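Local coordinates for protein exosome complex component Rrp42 (Pyrococcus abyssi, PDB 2PO1) that forms a probably non-catalytic subunit of the archaeal exosome, an RNA-degrading complex, and probably helps to shape the active site of its partner Rrp41, at residues C[53-64]-C[149-160]; C[117-128]-C[189-197]. All coordinates share one frame; numbering follows the deposited sequence.

Contact 1 of 2, residues C[53-64]-C[149-160]; sequences ALVKLGSTQVLV and DGNLMDAIGIAA
Ala159 CB sits among three valines of the hairpin. Val55 CG2 and Val62 CG2 touch it, and Val64 CG2 presses in tightly, at 3.4 Å. Val55 CG1 lies anti to its backbone N (chi1 174°), turning CG2 to the helix, where it meets Ile158 CG2 at 3.6 Å, the two side chains crossing at about a right angle. One turn earlier, Ala155 CB rests on Val62 CG1 and Thr60 CG2. In this alpha/beta packing of the RNase PH fold, helix 152-166 lies over a face of the mixed sheet; the axes of 152-160 and strand 53-57 approach to 7.6 Å. Leu57 CD2 reaches the helix start, 3.6 Å from Asn151 ND2. Asn151 is the N-cap: its OD1 accepts, from above the carbonyl plane, a long 3.3 Å bond from Asp154 N, and ND2 donates to Asp154 OD2 at 2.9 Å from above the carboxylate. Asp211 also takes ND2; Tyr36 also binds Asp154 OD2. With an alanine here, Asp154 N would probably lose its cap, and Asp154 OD2 and Asp211 their amide donor. Within the type II' turn from Leu57 to Thr60, water 1 bridges Ser59 N to Asp149 OD1, which also pairs with a basic side chain of another protein.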
loop_
_atom_site.group_PDB
_atom_site.type_symbol
_atom_site.label_atom_id
_atom_site.label_comp_id
_atom_site.label_asym_id
_atom_site.label_seq_id
_atom_site.Cartn_x
_atom_site.Cartn_y
_atom_site.Cartn_z
ATOM N N ALA C 53 3.238 18.149 -23.825
ATOM C CA ALA C 53 2.245 18.476 -24.833
ATOM C C ALA C 53 0.977 18.608 -24.022
ATOM O O ALA C 53 0.680 17.784 -23.103
ATOM C CB ALA C 53 2.096 17.324 -25.899
ATOM N N LEU C 54 0.283 19.696 -24.278
ATOM C CA LEU C 54 -1.090 19.856 -23.795
ATOM C C LEU C 54 -1.964 19.533 -25.015
ATOM O O LEU C 54 -1.804 20.188 -26.064
ATOM C CB LEU C 54 -1.321 21.302 -23.343
ATOM C CG LEU C 54 -2.736 21.546 -22.826
ATOM C CD1 LEU C 54 -3.041 20.768 -21.553
ATOM C CD2 LEU C 54 -2.873 22.941 -22.528
ATOM N N VAL C 55 -2.827 18.513 -24.896
ATOM C CA VAL C 55 -3.782 18.175 -25.951
ATOM C C VAL C 55 -5.209 18.372 -25.482
ATOM O O VAL C 55 -5.533 18.006 -24.387
ATOM C CB VAL C 55 -3.561 16.760 -26.494
ATOM C CG1 VAL C 55 -4.635 16.369 -27.481
ATOM C CG2 VAL C 55 -2.211 16.734 -27.229
ATOM N N LYS C 56 -6.030 19.028 -26.309
ATOM C CA LYS C 56 -7.457 19.185 -26.053
ATOM C C LYS C 56 -8.183 18.551 -27.203
ATOM O O LYS C 56 -7.916 18.924 -28.352
ATOM C CB LYS C 56 -7.820 20.674 -25.956
ATOM C CG LYS C 56 -6.991 21.400 -24.899
ATOM C CD LYS C 56 -7.504 22.821 -24.647
ATOM C CE LYS C 56 -6.407 23.661 -24.011
ATOM N NZ LYS C 56 -6.660 25.150 -24.157
ATOM N N LEU C 57 -9.043 17.572 -26.889
ATOM C CA LEU C 57 -10.008 17.025 -27.830
ATOM C C LEU C 57 -11.334 17.586 -27.334
ATOM O O LEU C 57 -11.852 17.122 -26.327
ATOM C CB LEU C 57 -10.025 15.503 -27.736
ATOM C CG LEU C 57 -9.270 14.733 -28.789
ATOM C CD1 LEU C 57 -7.866 15.315 -29.197
ATOM C CD2 LEU C 57 -9.223 13.240 -28.497
ATOM N N GLY C 58 -11.802 18.664 -27.973
ATOM C CA GLY C 58 -12.918 19.435 -27.459
ATOM C C GLY C 58 -12.447 19.814 -26.075
ATOM O O GLY C 58 -11.355 20.381 -25.933
ATOM N N SER C 59 -13.229 19.407 -25.077
ATOM C CA SER C 59 -13.016 19.842 -23.726
ATOM C C SER C 59 -12.188 18.838 -22.957
ATOM O O SER C 59 -11.843 19.095 -21.832
ATOM C CB SER C 59 -14.356 20.025 -23.027
ATOM O OG SER C 59 -14.981 21.232 -23.435
ATOM N N THR C 60 -11.921 17.670 -23.532
ATOM C CA THR C 60 -10.994 16.744 -22.913
ATOM C C THR C 60 -9.609 17.378 -22.983
ATOM O O THR C 60 -9.156 17.803 -24.040
ATOM C CB THR C 60 -10.953 15.382 -23.665
ATOM O OG1 THR C 60 -12.105 14.618 -23.313
ATOM C CG2 THR C 60 -9.719 14.600 -23.290
ATOM N N GLN C 61 -8.903 17.443 -21.854
ATOM C CA GLN C 61 -7.557 18.028 -21.886
ATOM C C GLN C 61 -6.639 17.105 -21.210
ATOM O O GLN C 61 -6.923 16.667 -20.105
ATOM C CB GLN C 61 -7.532 19.292 -21.068
ATOM C CG GLN C 61 -8.601 20.205 -21.492
ATOM C CD GLN C 61 -8.215 21.615 -21.233
ATOM O OE1 GLN C 61 -7.057 21.969 -21.391
ATOM N NE2 GLN C 61 -9.166 22.423 -20.829
ATOM N N VAL C 62 -5.495 16.827 -21.827
ATOM C CA VAL C 62 -4.540 16.035 -21.122
ATOM C C VAL C 62 -3.153 16.635 -21.310
ATOM O O VAL C 62 -2.844 17.168 -22.367
ATOM C CB VAL C 62 -4.586 14.565 -21.552
ATOM C CG1 VAL C 62 -5.927 14.159 -22.117
ATOM C CG2 VAL C 62 -3.497 14.256 -22.407
ATOM N N LEU C 63 -2.361 16.644 -20.248
ATOM C CA LEU C 63 -1.002 17.140 -20.323
ATOM C C LEU C 63 -0.120 15.974 -20.217
ATOM O O LEU C 63 -0.268 15.145 -19.260
ATOM C CB LEU C 63 -0.688 17.891 -19.037
ATOM C CG LEU C 63 0.059 19.201 -19.041
ATOM C CD1 LEU C 63 0.517 19.621 -17.587
ATOM C CD2 LEU C 63 1.137 19.391 -20.191
ATOM N N VAL C 64 0.894 15.931 -21.064
ATOM C CA VAL C 64 1.909 14.905 -20.898
ATOM C C VAL C 64 3.224 15.571 -20.754
ATOM O O VAL C 64 3.546 16.560 -21.469
ATOM C CB VAL C 64 1.963 13.933 -22.140
ATOM C CG1 VAL C 64 3.194 12.980 -22.075
ATOM C CG2 VAL C 64 0.738 13.185 -22.161
ATOM N N ASP C 149 -13.463 14.699 -20.831
ATOM C CA ASP C 149 -14.722 14.891 -21.499
ATOM C C ASP C 149 -14.795 13.908 -22.632
ATOM O O ASP C 149 -15.319 14.235 -23.691
ATOM C CB ASP C 149 -14.874 16.282 -22.070
ATOM C CG ASP C 149 -16.345 16.641 -22.295
ATOM O OD1 ASP C 149 -16.662 17.460 -23.187
ATOM O OD2 ASP C 149 -17.197 16.110 -21.525
ATOM N N GLY C 150 -14.172 12.773 -22.435
ATOM C CA GLY C 150 -14.313 11.669 -23.360
ATOM C C GLY C 150 -13.089 11.498 -24.203
ATOM O O GLY C 150 -12.351 12.454 -24.488
ATOM N N ASN C 151 -12.908 10.274 -24.704
ATOM C CA ASN C 151 -11.749 9.953 -25.502
ATOM C C ASN C 151 -10.383 10.264 -24.895
ATOM O O ASN C 151 -9.534 10.834 -25.536
ATOM C CB ASN C 151 -11.921 10.440 -26.973
ATOM C CG ASN C 151 -11.044 9.679 -27.914
ATOM O OD1 ASN C 151 -10.502 8.640 -27.532
ATOM N ND2 ASN C 151 -10.931 10.144 -29.182
ATOM N N LEU C 152 -10.138 9.827 -23.634
ATOM C CA LEU C 152 -8.849 9.952 -23.066
ATOM C C LEU C 152 -7.805 9.216 -23.891
ATOM O O LEU C 152 -6.699 9.672 -24.037
ATOM C CB LEU C 152 -8.872 9.386 -21.622
ATOM C CG LEU C 152 -9.818 10.083 -20.652
ATOM C CD1 LEU C 152 -9.748 9.424 -19.277
ATOM C CD2 LEU C 152 -9.449 11.578 -20.622
ATOM N N MET C 153 -8.125 8.031 -24.407
ATOM C CA MET C 153 -7.136 7.258 -25.079
ATOM C C MET C 153 -6.470 8.044 -26.198
ATOM O O MET C 153 -5.243 8.151 -26.262
ATOM C CB MET C 153 -7.786 5.992 -25.617
ATOM C CG MET C 153 -6.788 5.165 -26.338
ATOM S SD MET C 153 -5.885 4.193 -25.189
ATOM C CE MET C 153 -7.152 3.021 -24.648
ATOM N N ASP C 154 -7.251 8.667 -27.057
ATOM C CA ASP C 154 -6.627 9.355 -28.182
ATOM C C ASP C 154 -5.950 10.604 -27.706
ATOM O O ASP C 154 -4.873 10.950 -28.143
ATOM C CB ASP C 154 -7.633 9.723 -29.249
ATOM C CG ASP C 154 -8.295 8.521 -29.868
ATOM O OD1 ASP C 154 -8.050 7.431 -29.376
ATOM O OD2 ASP C 154 -9.069 8.658 -30.870
ATOM N N ALA C 155 -6.594 11.300 -26.800
ATOM C CA ALA C 155 -6.014 12.551 -26.303
ATOM C C ALA C 155 -4.675 12.229 -25.651
ATOM O O ALA C 155 -3.722 12.946 -25.868
ATOM C CB ALA C 155 -6.954 13.198 -25.322
ATOM N N ILE C 156 -4.600 11.119 -24.877
ATOM C CA ILE C 156 -3.374 10.761 -24.197
ATOM C C ILE C 156 -2.328 10.299 -25.205
ATOM O O ILE C 156 -1.176 10.667 -25.100
ATOM C CB ILE C 156 -3.573 9.654 -23.102
ATOM C CG1 ILE C 156 -4.390 10.178 -21.917
ATOM C CG2 ILE C 156 -2.206 9.161 -22.660
ATOM C CD1 ILE C 156 -5.010 9.112 -21.156
ATOM N N GLY C 157 -2.698 9.537 -26.243
ATOM C CA GLY C 157 -1.683 9.108 -27.192
ATOM C C GLY C 157 -1.144 10.259 -28.042
ATOM O O GLY C 157 0.036 10.294 -28.391
ATOM N N ILE C 158 -2.025 11.169 -28.412
ATOM C CA ILE C 158 -1.638 12.353 -29.211
ATOM C C ILE C 158 -0.683 13.158 -28.374
ATOM O O ILE C 158 0.430 13.449 -28.792
ATOM C CB ILE C 158 -2.826 13.193 -29.557
ATOM C CG1 ILE C 158 -3.635 12.493 -30.636
ATOM C CG2 ILE C 158 -2.432 14.552 -30.126
ATOM C CD1 ILE C 158 -5.051 13.035 -30.711
ATOM N N ALA C 159 -1.087 13.462 -27.152
ATOM C CA ALA C 159 -0.200 14.197 -26.232
ATOM C C ALA C 159 1.126 13.485 -26.024
ATOM O O ALA C 159 2.141 14.142 -25.923
ATOM C CB ALA C 159 -0.874 14.422 -24.912
ATOM N N ALA C 160 1.110 12.141 -25.952
ATOM C CA ALA C 160 2.318 11.378 -25.569
ATOM C C ALA C 160 3.298 11.483 -26.709
ATOM O O ALA C 160 4.452 11.864 -26.518
ATOM C CB ALA C 160 2.005 9.910 -25.236
HETATM O O HOH W 1 -15.579 17.847 -25.354
#

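Contact 2 of 2, residues C[117-128]-C[189-197]; sequences IRESKALNLEKM and PLPVEKIPV
Glu193 OE1 takes two bonds, one from Asn124 ND2 at 2.8 Å and one from water 2. The amide comes from above the carboxylate plane, and the two planes stand 88° apart. The other oxygen, Glu193 OE2, forms a salt bridge with Lys127 NZ at 2.8 Å, met on its syn side. Extended beyond CG (chi2 -172°), the Lys127 chain slides past the Pro191 ring in the opposite direction and reaches the carboxylate. Its CB packs tightly on Pro191 CG, at 3.5 Å. Met128 CG and Leu123 CD2 both touch Pro191 CD. The backbones join at a single beta bridge between Leu123 and Val192. There Asn124 N donates to Pro191 O at 2.9 Å, almost straight, and Glu193 N donates to Ala122 O. Pro191 is the centre of an inverse gamma turn, and Asn124 OD1 closes an Asx turn with Glu126 N. Lys121, with positive phi, makes the Schellman motif that follows helix 104-118. Lys194, bent at chi3 and chi4, brings NZ to Ser120 O at 3.0 Å. Water 2 ties this ammonium to Lys121 O and Glu193 OE1. Ala122 CB is close against Pro196 CD, 3.3 Å away, and Ile117 CG1 meets the same ring at CG. The 189-197 loop is thus held mainly to the loop after helix 104-118. Lys194 N and O are buried with no partner in the model, probably at some energetic cost.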
loop_
_atom_site.group_PDB
_atom_site.type_symbol
_atom_site.label_atom_id
_atom_site.label_comp_id
_atom_site.label_asym_id
_atom_site.label_seq_id
_atom_site.Cartn_x
_atom_site.Cartn_y
_atom_site.Cartn_z
ATOM N N ILE C 117 3.449 3.093 -28.842
ATOM C CA ILE C 117 4.750 3.722 -29.033
ATOM C C ILE C 117 5.774 2.630 -29.016
ATOM O O ILE C 117 6.546 2.508 -29.926
ATOM C CB ILE C 117 5.007 4.838 -27.966
ATOM C CG1 ILE C 117 3.966 5.941 -28.173
ATOM C CG2 ILE C 117 6.446 5.364 -28.054
ATOM C CD1 ILE C 117 3.700 6.848 -26.946
ATOM N N ARG C 118 5.778 1.795 -27.976
ATOM C CA ARG C 118 6.747 0.769 -27.883
ATOM C C ARG C 118 6.764 -0.101 -29.135
ATOM O O ARG C 118 7.815 -0.391 -29.683
ATOM C CB ARG C 118 6.454 -0.110 -26.648
ATOM C CG ARG C 118 7.548 -1.064 -26.321
ATOM C CD ARG C 118 7.177 -1.782 -25.033
ATOM N NE ARG C 118 6.982 -0.762 -23.992
ATOM C CZ ARG C 118 7.976 -0.204 -23.306
ATOM N NH1 ARG C 118 9.230 -0.580 -23.483
ATOM N NH2 ARG C 118 7.709 0.746 -22.452
ATOM N N GLU C 119 5.621 -0.578 -29.549
ATOM C CA GLU C 119 5.633 -1.693 -30.490
ATOM C C GLU C 119 5.815 -1.170 -31.884
ATOM O O GLU C 119 6.121 -1.921 -32.826
ATOM C CB GLU C 119 4.358 -2.514 -30.354
ATOM C CG GLU C 119 4.245 -3.280 -29.029
ATOM C CD GLU C 119 5.397 -4.195 -28.791
ATOM O OE1 GLU C 119 5.890 -4.218 -27.634
ATOM O OE2 GLU C 119 5.819 -4.865 -29.770
ATOM N N SER C 120 5.660 0.132 -32.039
ATOM C CA SER C 120 5.972 0.701 -33.331
ATOM C C SER C 120 7.437 1.161 -33.320
ATOM O O SER C 120 7.888 1.694 -34.300
ATOM C CB SER C 120 5.117 1.896 -33.621
ATOM O OG SER C 120 5.370 2.836 -32.599
ATOM N N LYS C 121 8.114 1.031 -32.171
ATOM C CA LYS C 121 9.436 1.593 -31.957
ATOM C C LYS C 121 9.474 3.083 -32.272
ATOM O O LYS C 121 10.479 3.610 -32.757
ATOM C CB LYS C 121 10.427 0.817 -32.775
ATOM C CG LYS C 121 10.581 -0.603 -32.277
ATOM C CD LYS C 121 11.902 -1.124 -32.815
ATOM C CE LYS C 121 12.429 -2.287 -32.002
ATOM N NZ LYS C 121 12.030 -3.582 -32.643
ATOM N N ALA C 122 8.368 3.754 -31.981
ATOM C CA ALA C 122 8.282 5.181 -32.231
ATOM C C ALA C 122 9.308 5.893 -31.401
ATOM O O ALA C 122 9.853 6.872 -31.841
ATOM C CB ALA C 122 6.874 5.708 -31.931
ATOM N N LEU C 123 9.569 5.402 -30.190
ATOM C CA LEU C 123 10.717 5.874 -29.447
ATOM C C LEU C 123 11.680 4.756 -29.622
ATOM O O LEU C 123 11.465 3.646 -29.093
ATOM C CB LEU C 123 10.446 5.972 -27.972
ATOM C CG LEU C 123 11.097 7.053 -27.099
ATOM C CD1 LEU C 123 11.212 6.561 -25.680
ATOM C CD2 LEU C 123 12.326 7.582 -27.628
ATOM N N ASN C 124 12.756 5.018 -30.348
ATOM C CA ASN C 124 13.694 3.960 -30.587
ATOM C C ASN C 124 14.632 3.750 -29.383
ATOM O O ASN C 124 15.602 4.483 -29.213
ATOM C CB ASN C 124 14.470 4.288 -31.837
ATOM C CG ASN C 124 15.201 3.133 -32.339
ATOM O OD1 ASN C 124 15.535 2.233 -31.576
ATOM N ND2 ASN C 124 15.420 3.095 -33.638
ATOM N N LEU C 125 14.359 2.731 -28.568
ATOM C CA LEU C 125 15.065 2.505 -27.329
ATOM C C LEU C 125 16.494 2.099 -27.534
ATOM O O LEU C 125 17.331 2.204 -26.620
ATOM C CB LEU C 125 14.368 1.415 -26.481
ATOM C CG LEU C 125 12.904 1.659 -26.156
ATOM C CD1 LEU C 125 12.388 0.570 -25.268
ATOM C CD2 LEU C 125 12.674 3.033 -25.505
ATOM N N GLU C 126 16.769 1.598 -28.727
ATOM C CA GLU C 126 18.115 1.175 -29.101
ATOM C C GLU C 126 19.033 2.372 -29.294
ATOM O O GLU C 126 20.241 2.261 -29.211
ATOM C CB GLU C 126 18.028 0.344 -30.363
ATOM C CG GLU C 126 17.669 -1.082 -30.069
ATOM C CD GLU C 126 16.580 -1.585 -30.960
ATOM O OE1 GLU C 126 16.896 -2.268 -31.978
ATOM O OE2 GLU C 126 15.411 -1.264 -30.653
ATOM N N LYS C 127 18.452 3.525 -29.536
ATOM C CA LYS C 127 19.198 4.738 -29.741
ATOM C C LYS C 127 19.239 5.534 -28.446
ATOM O O LYS C 127 19.384 6.758 -28.449
ATOM C CB LYS C 127 18.571 5.537 -30.879
ATOM C CG LYS C 127 18.624 4.791 -32.187
ATOM C CD LYS C 127 18.189 5.626 -33.369
ATOM C CE LYS C 127 18.490 4.891 -34.709
ATOM N NZ LYS C 127 18.099 5.784 -35.817
ATOM N N MET C 128 19.100 4.832 -27.329
ATOM C CA MET C 128 19.009 5.484 -26.023
ATOM C C MET C 128 19.973 4.828 -25.062
ATOM O O MET C 128 19.880 4.994 -23.839
ATOM C CB MET C 128 17.574 5.404 -25.484
ATOM C CG MET C 128 16.694 6.452 -26.060
ATOM S SD MET C 128 14.988 6.269 -25.581
ATOM C CE MET C 128 15.130 5.567 -23.956
ATOM N N PRO C 189 17.068 15.912 -29.759
ATOM C CA PRO C 189 15.778 15.243 -29.613
ATOM C C PRO C 189 15.949 13.812 -29.151
ATOM O O PRO C 189 17.071 13.290 -29.126
ATOM C CB PRO C 189 15.235 15.195 -31.034
ATOM C CG PRO C 189 16.109 16.188 -31.818
ATOM C CD PRO C 189 17.419 16.174 -31.164
ATOM N N LEU C 190 14.838 13.175 -28.852
ATOM C CA LEU C 190 14.841 11.768 -28.449
ATOM C C LEU C 190 14.786 11.027 -29.787
ATOM O O LEU C 190 14.486 11.653 -30.804
ATOM C CB LEU C 190 13.603 11.521 -27.598
ATOM C CG LEU C 190 13.580 10.932 -26.176
ATOM C CD1 LEU C 190 14.864 10.844 -25.441
ATOM C CD2 LEU C 190 12.379 11.534 -25.342
ATOM N N PRO C 191 15.183 9.740 -29.831
ATOM C CA PRO C 191 15.102 9.193 -31.191
ATOM C C PRO C 191 13.669 8.798 -31.521
ATOM O O PRO C 191 13.310 7.628 -31.393
ATOM C CB PRO C 191 16.055 7.994 -31.137
ATOM C CG PRO C 191 16.047 7.570 -29.681
ATOM C CD PRO C 191 15.781 8.792 -28.864
ATOM N N VAL C 192 12.846 9.786 -31.892
ATOM C CA VAL C 192 11.457 9.526 -32.212
ATOM C C VAL C 192 11.359 9.308 -33.717
ATOM O O VAL C 192 11.634 10.204 -34.530
ATOM C CB VAL C 192 10.490 10.657 -31.794
ATOM C CG1 VAL C 192 9.056 10.210 -32.013
ATOM C CG2 VAL C 192 10.686 11.058 -30.326
ATOM N N GLU C 193 10.951 8.113 -34.094
ATOM C CA GLU C 193 11.031 7.736 -35.487
ATOM C C GLU C 193 9.721 7.464 -36.159
ATOM O O GLU C 193 9.642 7.450 -37.370
ATOM C CB GLU C 193 11.917 6.543 -35.571
ATOM C CG GLU C 193 13.211 6.894 -34.946
ATOM C CD GLU C 193 14.238 5.837 -35.104
ATOM O OE1 GLU C 193 13.852 4.696 -35.396
ATOM O OE2 GLU C 193 15.426 6.159 -34.917
ATOM N N LYS C 194 8.661 7.296 -35.379
ATOM C CA LYS C 194 7.356 7.053 -35.960
ATOM C C LYS C 194 6.396 7.907 -35.181
ATOM O O LYS C 194 6.729 8.379 -34.085
ATOM C CB LYS C 194 7.033 5.558 -35.883
ATOM C CG LYS C 194 7.393 4.853 -37.186
ATOM C CD LYS C 194 7.599 3.384 -36.964
ATOM C CE LYS C 194 8.819 2.881 -37.766
ATOM N NZ LYS C 194 9.644 2.135 -36.699
ATOM N N ILE C 195 5.218 8.157 -35.750
ATOM C CA ILE C 195 4.218 8.937 -35.032
ATOM C C ILE C 195 2.886 8.198 -34.878
ATOM O O ILE C 195 1.914 8.570 -35.501
ATOM C CB ILE C 195 4.023 10.378 -35.615
ATOM C CG1 ILE C 195 5.340 11.104 -35.637
ATOM C CG2 ILE C 195 3.033 11.213 -34.747
ATOM C CD1 ILE C 195 5.395 12.149 -36.714
ATOM N N PRO C 196 2.841 7.178 -34.005
ATOM C CA PRO C 196 1.617 6.442 -33.776
ATOM C C PRO C 196 0.589 7.342 -33.109
ATOM O O PRO C 196 0.939 8.148 -32.230
ATOM C CB PRO C 196 2.060 5.336 -32.806
ATOM C CG PRO C 196 3.205 5.929 -32.077
ATOM C CD PRO C 196 3.925 6.685 -33.130
ATOM N N VAL C 197 -0.659 7.212 -33.554
ATOM C CA VAL C 197 -1.766 8.054 -33.123
ATOM C C VAL C 197 -2.886 7.075 -32.853
ATOM O O VAL C 197 -3.209 6.278 -33.730
ATOM C CB VAL C 197 -2.152 9.052 -34.260
ATOM C CG1 VAL C 197 -3.478 9.707 -33.978
ATOM C CG2 VAL C 197 -1.088 10.121 -34.400
HETATM O O HOH W 2 11.742 3.045 -35.096
#

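How the contacts relate
The centres of contacts 1 and 2 lie about 20 Å apart, yet the contacts touch where Ala160 CB of contact 1 meets Ile117 CD1 of contact 2, at 3.9 Å. Their segments alternate along the chain. Helix 152-166 links them further: its start packs on the hairpin, and its later residues Ile161, Leu164 and Leu165 touch the 189-197 loop. Contact 1 is buried and contact 2 only partly so; their centres are about 8 Å and about 13 Å from the centre of the chain. The bound RNA is about 3 Å from the nearest atom of contact 2, where Arg118 and Glu119 pack on sugars, but about 13 Å from that of contact 1. Both contacts also touch a chain of another protein.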